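Local structure of bacteriocin immunity protein (Pseudomonas aeruginosa, 4UHP) at residues S8-S13 against V42-E47; I18-E21 against N25-G28; S55-H60 against E69-E74. The protein binds the DNase of pyocin AP41 in an ultra-high-affinity complex and probably protects the producing cell from that toxin. All blocks are in the same frame, centred on the assembly; numbering follows the deposited sequence.

From the N terminus, the chain enters contact 1 at Tyr10, in the residues leading into helix 12-19. That loop closes 34 residues later, where helix 31-49 presents His44. Contact 2 falls wholly within this loop: it is a short local closure in which residues 25-28 fold back on the end of helix 12-19 before helix 31-49 begins. Contact 3 follows in series, after contact 1 has closed, and brings the short helix 56-59 against helix 68-81; no two of the loops cross. The three meet through the hydrophobic core, where Ile19 packs on Phe45 and Ile71, while Val42 of helix 31-49 touches Phe59, so all four helices are tied together.

Contact 1 of 3, residues S8-S13 against V42-E47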
loop_
_atom_site.group_PDB
_atom_site.type_symbol
_atom_site.label_atom_id
_atom_site.label_comp_id
_atom_site.label_asym_id
_atom_site.label_seq_id
_atom_site.Cartn_x
_atom_site.Cartn_y
_atom_site.Cartn_z
ATOM N N SER D 8 -12.496 -21.774 7.918
ATOM C CA SER D 8 -13.709 -22.545 8.164
ATOM C C SER D 8 -14.426 -22.081 9.429
ATOM O O SER D 8 -15.578 -22.446 9.664
ATOM C CB SER D 8 -13.383 -24.039 8.260
ATOM O OG SER D 8 -12.393 -24.283 9.243
ATOM N N ASP D 9 -13.743 -21.278 10.243
ATOM C CA ASP D 9 -14.366 -20.678 11.419
ATOM C C ASP D 9 -15.215 -19.475 11.011
ATOM O O ASP D 9 -16.004 -18.963 11.805
ATOM C CB ASP D 9 -13.309 -20.254 12.444
ATOM C CG ASP D 9 -12.516 -21.427 12.998
ATOM O OD1 ASP D 9 -13.094 -22.520 13.179
ATOM O OD2 ASP D 9 -11.307 -21.252 13.256
ATOM N N TYR D 10 -15.042 -19.031 9.769
ATOM C CA TYR D 10 -15.790 -17.898 9.233
ATOM C C TYR D 10 -16.974 -18.332 8.379
ATOM O O TYR D 10 -16.866 -19.262 7.580
ATOM C CB TYR D 10 -14.884 -17.004 8.379
ATOM C CG TYR D 10 -13.905 -16.140 9.140
ATOM C CD1 TYR D 10 -14.321 -14.970 9.761
ATOM C CD2 TYR D 10 -12.560 -16.474 9.207
ATOM C CE1 TYR D 10 -13.428 -14.169 10.446
ATOM C CE2 TYR D 10 -11.659 -15.679 9.888
ATOM C CZ TYR D 10 -12.099 -14.527 10.506
ATOM O OH TYR D 10 -11.208 -13.731 11.188
ATOM N N THR D 11 -18.101 -17.646 8.530
ATOM C CA THR D 11 -19.147 -17.720 7.522
ATOM C C THR D 11 -18.751 -16.742 6.427
ATOM O O THR D 11 -17.909 -15.870 6.655
ATOM C CB THR D 11 -20.537 -17.373 8.079
ATOM O OG1 THR D 11 -20.608 -15.970 8.359
ATOM C CG2 THR D 11 -20.817 -18.168 9.350
ATOM N N GLU D 12 -19.335 -16.888 5.242
ATOM C CA GLU D 12 -18.984 -16.015 4.126
ATOM C C GLU D 12 -19.313 -14.556 4.445
ATOM O O GLU D 12 -18.555 -13.649 4.099
ATOM C CB GLU D 12 -19.701 -16.461 2.850
ATOM C CG GLU D 12 -19.346 -15.638 1.622
ATOM C CD GLU D 12 -19.902 -16.229 0.344
ATOM O OE1 GLU D 12 -20.309 -17.410 0.363
ATOM O OE2 GLU D 12 -19.932 -15.515 -0.681
ATOM N N SER D 13 -20.438 -14.338 5.121
ATOM C CA SER D 13 -20.846 -12.992 5.506
ATOM C C SER D 13 -19.889 -12.374 6.526
ATOM O O SER D 13 -19.585 -11.182 6.457
ATOM C CB SER D 13 -22.269 -13.005 6.066
ATOM O OG SER D 13 -22.666 -11.701 6.453
ATOM N N VAL D 42 -4.434 -7.687 6.946
ATOM C CA VAL D 42 -3.765 -8.201 5.754
ATOM C C VAL D 42 -3.069 -9.528 6.027
ATOM O O VAL D 42 -3.256 -10.501 5.299
ATOM C CB VAL D 42 -2.713 -7.209 5.212
ATOM C CG1 VAL D 42 -1.792 -7.903 4.213
ATOM C CG2 VAL D 42 -3.385 -6.006 4.579
ATOM N N LYS D 43 -2.259 -9.562 7.078
ATOM C CA LYS D 43 -1.478 -10.751 7.376
ATOM C C LYS D 43 -2.387 -11.873 7.857
ATOM O O LYS D 43 -2.096 -13.047 7.645
ATOM C CB LYS D 43 -0.388 -10.439 8.403
ATOM C CG LYS D 43 0.596 -9.369 7.928
ATOM C CD LYS D 43 0.920 -9.551 6.443
ATOM C CE LYS D 43 2.183 -8.813 6.027
ATOM N NZ LYS D 43 3.001 -9.629 5.087
ATOM N N HIS D 44 -3.499 -11.506 8.484
ATOM C CA HIS D 44 -4.509 -12.485 8.869
ATOM C C HIS D 44 -5.193 -13.065 7.635
ATOM O O HIS D 44 -5.431 -14.270 7.555
ATOM C CB HIS D 44 -5.550 -11.858 9.796
ATOM C CG HIS D 44 -6.692 -12.768 10.120
ATOM N ND1 HIS D 44 -6.563 -13.855 10.957
ATOM C CD2 HIS D 44 -7.984 -12.757 9.713
ATOM C CE1 HIS D 44 -7.728 -14.471 11.056
ATOM N NE2 HIS D 44 -8.606 -13.827 10.309
ATOM N N PHE D 45 -5.512 -12.193 6.682
ATOM C CA PHE D 45 -6.093 -12.602 5.406
ATOM C C PHE D 45 -5.214 -13.641 4.722
ATOM O O PHE D 45 -5.684 -14.710 4.331
ATOM C CB PHE D 45 -6.286 -11.385 4.492
ATOM C CG PHE D 45 -6.802 -11.726 3.120
ATOM C CD1 PHE D 45 -8.165 -11.775 2.872
ATOM C CD2 PHE D 45 -5.926 -11.993 2.077
ATOM C CE1 PHE D 45 -8.646 -12.088 1.613
ATOM C CE2 PHE D 45 -6.401 -12.312 0.817
ATOM C CZ PHE D 45 -7.763 -12.357 0.586
ATOM N N GLU D 46 -3.932 -13.320 4.585
ATOM C CA GLU D 46 -2.975 -14.217 3.945
ATOM C C GLU D 46 -2.844 -15.539 4.696
ATOM O O GLU D 46 -2.663 -16.599 4.093
ATOM C CB GLU D 46 -1.608 -13.539 3.838
ATOM C CG GLU D 46 -1.653 -12.220 3.096
ATOM C CD GLU D 46 -0.323 -11.496 3.089
ATOM O OE1 GLU D 46 0.548 -11.815 3.928
ATOM O OE2 GLU D 46 -0.156 -10.601 2.237
ATOM N N GLU D 47 -2.942 -15.468 6.018
ATOM C CA GLU D 47 -2.781 -16.644 6.862
ATOM C C GLU D 47 -3.922 -17.642 6.690
ATOM O O GLU D 47 -3.684 -18.830 6.473
ATOM C CB GLU D 47 -2.675 -16.227 8.329
ATOM C CG GLU D 47 -2.633 -17.391 9.305
ATOM C CD GLU D 47 -2.587 -16.932 10.749
ATOM O OE1 GLU D 47 -2.314 -15.736 10.983
ATOM O OE2 GLU D 47 -2.826 -17.766 11.648
#
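The rings of Tyr10 and His44 meet rim to rim, and neither covers a face of the other. Tyr10 OH lies at the edge of the imidazole, close to its plane, and Tyr10 CE2 also sits in that plane, 3.6 Å from His44 NE2; in return, NE2 lies at the edge of the phenol near the phenol plane. The planes are inclined at 66° and the ring centroids are 5.8 Å apart, so this is not a stack but a polar link between two ring edges. A separate ring, that of Phe15, forms an edge-to-face pair with Tyr10.

The link is one short hydrogen bond, 2.7 Å between Tyr10 OH and His44 NE2, in which either partner could be the donor. The two side chains approach from opposite directions. With CG of His44 anti to the backbone N (chi1 174°), the imidazole reaches outward from helix 31-49 toward the phenol. Long polar aromatic residues suit this place: the backbones are far apart (the nearest CA atoms, of Tyr10 and Phe45, are 11.7 Å from each other), so Tyr10 and His44 meet through their outermost polar atoms. Both residues are partly exposed, and the contact buries little surface.

Tyr10 is also anchored by backbone hydrogen bonding with Lys88 and by packing on Ile18. Next to it, Thr11 is the N-cap of helix 12-19, its OG1 accepting from Glu14 N. One residue beyond His44, Phe45 points into the core, touching Ile19 of helix 12-19, Val57 and Ile58 of helix 56-59, and Ile71 and Val75 of helix 68-81.

Contact 2 of 3, residues I18-E21 against N25-G28; sequences IIEE and NKSG
Lys26 stretches back toward the end of helix 12-19, and the chains of Glu20 and Glu21 both cross obliquely to it, meeting it at different levels. At its tip, NZ forms a salt bridge with Glu20 OE1 at 3.3 Å, arriving nearly along the C-O axis of the carboxylate; a hydrogen bond to Glu17 O gives the ammonium a second hold. At its root, CB rests against the other glutamate, 4.0 Å from Glu21 CD. A long, extended lysine suits this double role, with methylenes for packing and a charge for the far end.

Glu21, with CG anti to the backbone N (chi1 -160°), reaches Ser27, OE2 coming within 3.6 Å of Ser27 CB. This buried carboxylate has its main partner in Arg37, a salt bridge, but a water also lies 2.9 Å from Glu21 OE2, probably donating to it. The same water accepts from Ser27 N at 2.8 Å, linking the two segments. Asn25 OD1 receives Gly28 N at 2.8 Å in an Asx motif, the donor standing above the carbonyl plane. Gly28 suits its positive phi, having no side chain to strike the preceding carbonyl.

The turn 25-28 lies against helix 31-49, where Ser27 touches Leu34 and Arg37, while on the 18-21 side Ile19 and Glu20 pack on Pro68 of helix 68-81.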
loop_
_atom_site.group_PDB
_atom_site.type_symbol
_atom_site.label_atom_id
_atom_site.label_comp_id
_atom_site.label_asym_id
_atom_site.label_seq_id
_atom_site.Cartn_x
_atom_site.Cartn_y
_atom_site.Cartn_z
ATOM N N ILE D 18 -14.833 -8.425 7.159
ATOM C CA ILE D 18 -13.426 -8.061 7.286
ATOM C C ILE D 18 -12.902 -7.428 6.000
ATOM O O ILE D 18 -12.180 -6.427 6.038
ATOM C CB ILE D 18 -12.555 -9.285 7.636
ATOM C CG1 ILE D 18 -12.957 -9.861 8.993
ATOM C CG2 ILE D 18 -11.081 -8.919 7.634
ATOM C CD1 ILE D 18 -12.128 -11.054 9.408
ATOM N N ILE D 19 -13.270 -8.016 4.865
ATOM C CA ILE D 19 -12.796 -7.540 3.570
ATOM C C ILE D 19 -13.279 -6.118 3.278
ATOM O O ILE D 19 -12.549 -5.309 2.703
ATOM C CB ILE D 19 -13.242 -8.477 2.434
ATOM C CG1 ILE D 19 -12.782 -9.907 2.719
ATOM C CG2 ILE D 19 -12.679 -8.008 1.106
ATOM C CD1 ILE D 19 -11.287 -10.026 2.943
ATOM N N GLU D 20 -14.501 -5.809 3.699
ATOM C CA GLU D 20 -15.073 -4.483 3.489
ATOM C C GLU D 20 -14.234 -3.394 4.157
ATOM O O GLU D 20 -14.261 -2.234 3.746
ATOM C CB GLU D 20 -16.510 -4.436 4.012
ATOM C CG GLU D 20 -17.505 -5.189 3.144
ATOM C CD GLU D 20 -18.874 -5.309 3.784
ATOM O OE1 GLU D 20 -18.980 -5.110 5.013
ATOM O OE2 GLU D 20 -19.844 -5.612 3.058
ATOM N N GLU D 21 -13.479 -3.778 5.180
ATOM C CA GLU D 21 -12.664 -2.830 5.927
ATOM C C GLU D 21 -11.473 -2.349 5.091
ATOM O O GLU D 21 -10.828 -1.356 5.427
ATOM C CB GLU D 21 -12.194 -3.464 7.242
ATOM C CG GLU D 21 -11.758 -2.468 8.304
ATOM C CD GLU D 21 -11.921 -3.001 9.720
ATOM O OE1 GLU D 21 -12.629 -4.015 9.905
ATOM O OE2 GLU D 21 -11.337 -2.406 10.650
ATOM N N ASN D 25 -13.608 2.924 6.304
ATOM C CA ASN D 25 -13.081 3.047 7.657
ATOM C C ASN D 25 -14.086 2.566 8.696
ATOM O O ASN D 25 -14.714 3.372 9.382
ATOM C CB ASN D 25 -12.680 4.494 7.947
ATOM C CG ASN D 25 -11.764 4.612 9.147
ATOM O OD1 ASN D 25 -11.605 3.666 9.918
ATOM N ND2 ASN D 25 -11.155 5.781 9.312
ATOM N N LYS D 26 -14.230 1.249 8.810
ATOM C CA LYS D 26 -15.152 0.655 9.771
ATOM C C LYS D 26 -14.738 0.929 11.207
ATOM O O LYS D 26 -15.571 1.254 12.051
ATOM C CB LYS D 26 -15.256 -0.856 9.552
ATOM C CG LYS D 26 -16.439 -1.274 8.703
ATOM C CD LYS D 26 -16.691 -2.765 8.808
ATOM C CE LYS D 26 -17.918 -3.173 8.019
ATOM N NZ LYS D 26 -18.157 -4.631 8.124
ATOM N N SER D 27 -13.444 0.794 11.473
ATOM C CA SER D 27 -12.914 0.908 12.824
ATOM C C SER D 27 -12.989 2.336 13.346
ATOM O O SER D 27 -13.180 2.557 14.542
ATOM C CB SER D 27 -11.468 0.414 12.864
ATOM O OG SER D 27 -10.650 1.179 11.995
ATOM N N GLY D 28 -12.836 3.301 12.444
ATOM C CA GLY D 28 -12.833 4.704 12.819
ATOM C C GLY D 28 -11.441 5.171 13.198
ATOM O O GLY D 28 -11.215 6.353 13.467
HETATM O O HOH W 1 -11.311 0.366 9.644
#

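Contact 3 of 3, residues S55-H60 against E69-E74; sequences SGVIFH and EGIVKE
Ile71 points from helix 68-81 toward helix 56-59, and both of its branches find partners there. From CB, the chain divides. The CG2 methyl, anti to the backbone N, meets Val57 CG1 at 3.8 Å and lies close to CG1 of Ile58. The other branch begins with CG1, which sits 3.8 Å from the backbone O of Val57. Extended further (chi2 174°), it ends in CD1, lodged against the backbone at Ile58 CA, 3.8 Å away, and within 4.0 Å of the Ile58 CG2 methyl. Branched aliphatic residues suit this buried seam, since their stubby side chains let the helices come close: the CA atoms of Ile58 and Ile71 are 6.2 Å apart.

One turn on, Glu74 adds its aliphatic part, CG lying 3.8 Å from Val57 CG1, whereas its carboxylate hydrogen-bonds through OE2 to His51 NE2. Ile58 CG2 also stands over the centre of the Phe59 ring, which stacks with an aromatic side chain of the bound DNase.

Such packing of a very short third helix against the last one belongs to the four-helix fold of colicin and pyocin immunity proteins; here that short helix carries residues that meet the toxin.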
loop_
_atom_site.group_PDB
_atom_site.type_symbol
_atom_site.label_atom_id
_atom_site.label_comp_id
_atom_site.label_asym_id
_atom_site.label_seq_id
_atom_site.Cartn_x
_atom_site.Cartn_y
_atom_site.Cartn_z
ATOM N N SER D 55 -1.911 -10.814 -0.239
ATOM C CA SER D 55 -2.673 -9.565 -0.213
ATOM C C SER D 55 -2.991 -9.066 -1.623
ATOM O O SER D 55 -3.820 -8.175 -1.803
ATOM C CB SER D 55 -1.909 -8.484 0.554
ATOM O OG SER D 55 -0.765 -8.074 -0.170
ATOM N N GLY D 56 -2.324 -9.647 -2.616
ATOM C CA GLY D 56 -2.572 -9.318 -4.006
ATOM C C GLY D 56 -4.021 -9.501 -4.409
ATOM O O GLY D 56 -4.512 -8.794 -5.283
ATOM N N VAL D 57 -4.711 -10.446 -3.775
ATOM C CA VAL D 57 -6.132 -10.653 -4.039
ATOM C C VAL D 57 -6.914 -9.377 -3.736
ATOM O O VAL D 57 -7.837 -9.008 -4.462
ATOM C CB VAL D 57 -6.707 -11.812 -3.205
ATOM C CG1 VAL D 57 -8.187 -12.003 -3.507
ATOM C CG2 VAL D 57 -5.933 -13.100 -3.475
ATOM N N ILE D 58 -6.523 -8.700 -2.663
ATOM C CA ILE D 58 -7.187 -7.474 -2.238
ATOM C C ILE D 58 -6.708 -6.252 -3.014
ATOM O O ILE D 58 -7.517 -5.514 -3.585
ATOM C CB ILE D 58 -6.962 -7.211 -0.736
ATOM C CG1 ILE D 58 -7.515 -8.367 0.100
ATOM C CG2 ILE D 58 -7.591 -5.890 -0.323
ATOM C CD1 ILE D 58 -7.235 -8.228 1.584
ATOM N N PHE D 59 -5.394 -6.045 -3.031
ATOM C CA PHE D 59 -4.822 -4.801 -3.535
ATOM C C PHE D 59 -4.478 -4.832 -5.024
ATOM O O PHE D 59 -4.291 -3.784 -5.639
ATOM C CB PHE D 59 -3.572 -4.436 -2.728
ATOM C CG PHE D 59 -3.836 -4.226 -1.262
ATOM C CD1 PHE D 59 -4.496 -3.092 -0.819
ATOM C CD2 PHE D 59 -3.417 -5.158 -0.328
ATOM C CE1 PHE D 59 -4.738 -2.893 0.531
ATOM C CE2 PHE D 59 -3.653 -4.964 1.021
ATOM C CZ PHE D 59 -4.317 -3.828 1.451
ATOM N N HIS D 60 -4.374 -6.025 -5.599
ATOM C CA HIS D 60 -4.150 -6.145 -7.038
ATOM C C HIS D 60 -5.044 -7.217 -7.657
ATOM O O HIS D 60 -4.555 -8.188 -8.238
ATOM C CB HIS D 60 -2.678 -6.436 -7.314
ATOM C CG HIS D 60 -1.767 -5.330 -6.880
ATOM N ND1 HIS D 60 -1.427 -4.281 -7.707
ATOM C CD2 HIS D 60 -1.157 -5.089 -5.696
ATOM C CE1 HIS D 60 -0.631 -3.450 -7.056
ATOM N NE2 HIS D 60 -0.453 -3.916 -5.833
ATOM N N GLU D 69 -17.005 -8.360 -2.570
ATOM C CA GLU D 69 -17.667 -9.577 -3.033
ATOM C C GLU D 69 -16.767 -10.392 -3.960
ATOM O O GLU D 69 -16.731 -11.621 -3.880
ATOM C CB GLU D 69 -18.976 -9.230 -3.749
ATOM C CG GLU D 69 -20.035 -8.587 -2.863
ATOM C CD GLU D 69 -20.809 -9.600 -2.038
ATOM O OE1 GLU D 69 -20.471 -10.802 -2.091
ATOM O OE2 GLU D 69 -21.765 -9.195 -1.343
ATOM N N GLY D 70 -16.042 -9.703 -4.836
ATOM C CA GLY D 70 -15.130 -10.354 -5.761
ATOM C C GLY D 70 -13.951 -11.001 -5.057
ATOM O O GLY D 70 -13.530 -12.101 -5.418
ATOM N N ILE D 71 -13.417 -10.311 -4.052
ATOM C CA ILE D 71 -12.319 -10.834 -3.245
ATOM C C ILE D 71 -12.729 -12.124 -2.535
ATOM O O ILE D 71 -12.002 -13.120 -2.558
ATOM C CB ILE D 71 -11.853 -9.804 -2.202
ATOM C CG1 ILE D 71 -11.307 -8.558 -2.905
ATOM C CG2 ILE D 71 -10.802 -10.412 -1.289
ATOM C CD1 ILE D 71 -10.946 -7.430 -1.971
ATOM N N VAL D 72 -13.898 -12.099 -1.905
ATOM C CA VAL D 72 -14.426 -13.279 -1.232
ATOM C C VAL D 72 -14.627 -14.421 -2.225
ATOM O O VAL D 72 -14.284 -15.569 -1.941
ATOM C CB VAL D 72 -15.757 -12.971 -0.515
ATOM C CG1 VAL D 72 -16.412 -14.253 -0.018
ATOM C CG2 VAL D 72 -15.526 -12.006 0.637
ATOM N N LYS D 73 -15.162 -14.094 -3.399
ATOM C CA LYS D 73 -15.419 -15.100 -4.426
ATOM C C LYS D 73 -14.120 -15.709 -4.964
ATOM O O LYS D 73 -14.056 -16.908 -5.232
ATOM C CB LYS D 73 -16.242 -14.496 -5.565
ATOM C CG LYS D 73 -16.609 -15.485 -6.654
ATOM C CD LYS D 73 -17.494 -14.834 -7.695
ATOM C CE LYS D 73 -17.699 -15.719 -8.914
ATOM N NZ LYS D 73 -18.393 -16.993 -8.578
ATOM N N GLU D 74 -13.084 -14.887 -5.107
ATOM C CA GLU D 74 -11.782 -15.393 -5.527
ATOM C C GLU D 74 -11.215 -16.354 -4.488
ATOM O O GLU D 74 -10.672 -17.403 -4.836
ATOM C CB GLU D 74 -10.798 -14.246 -5.775
ATOM C CG GLU D 74 -9.348 -14.693 -5.943
ATOM C CD GLU D 74 -9.154 -15.694 -7.073
ATOM O OE1 GLU D 74 -9.912 -15.633 -8.066
ATOM O OE2 GLU D 74 -8.236 -16.538 -6.967
#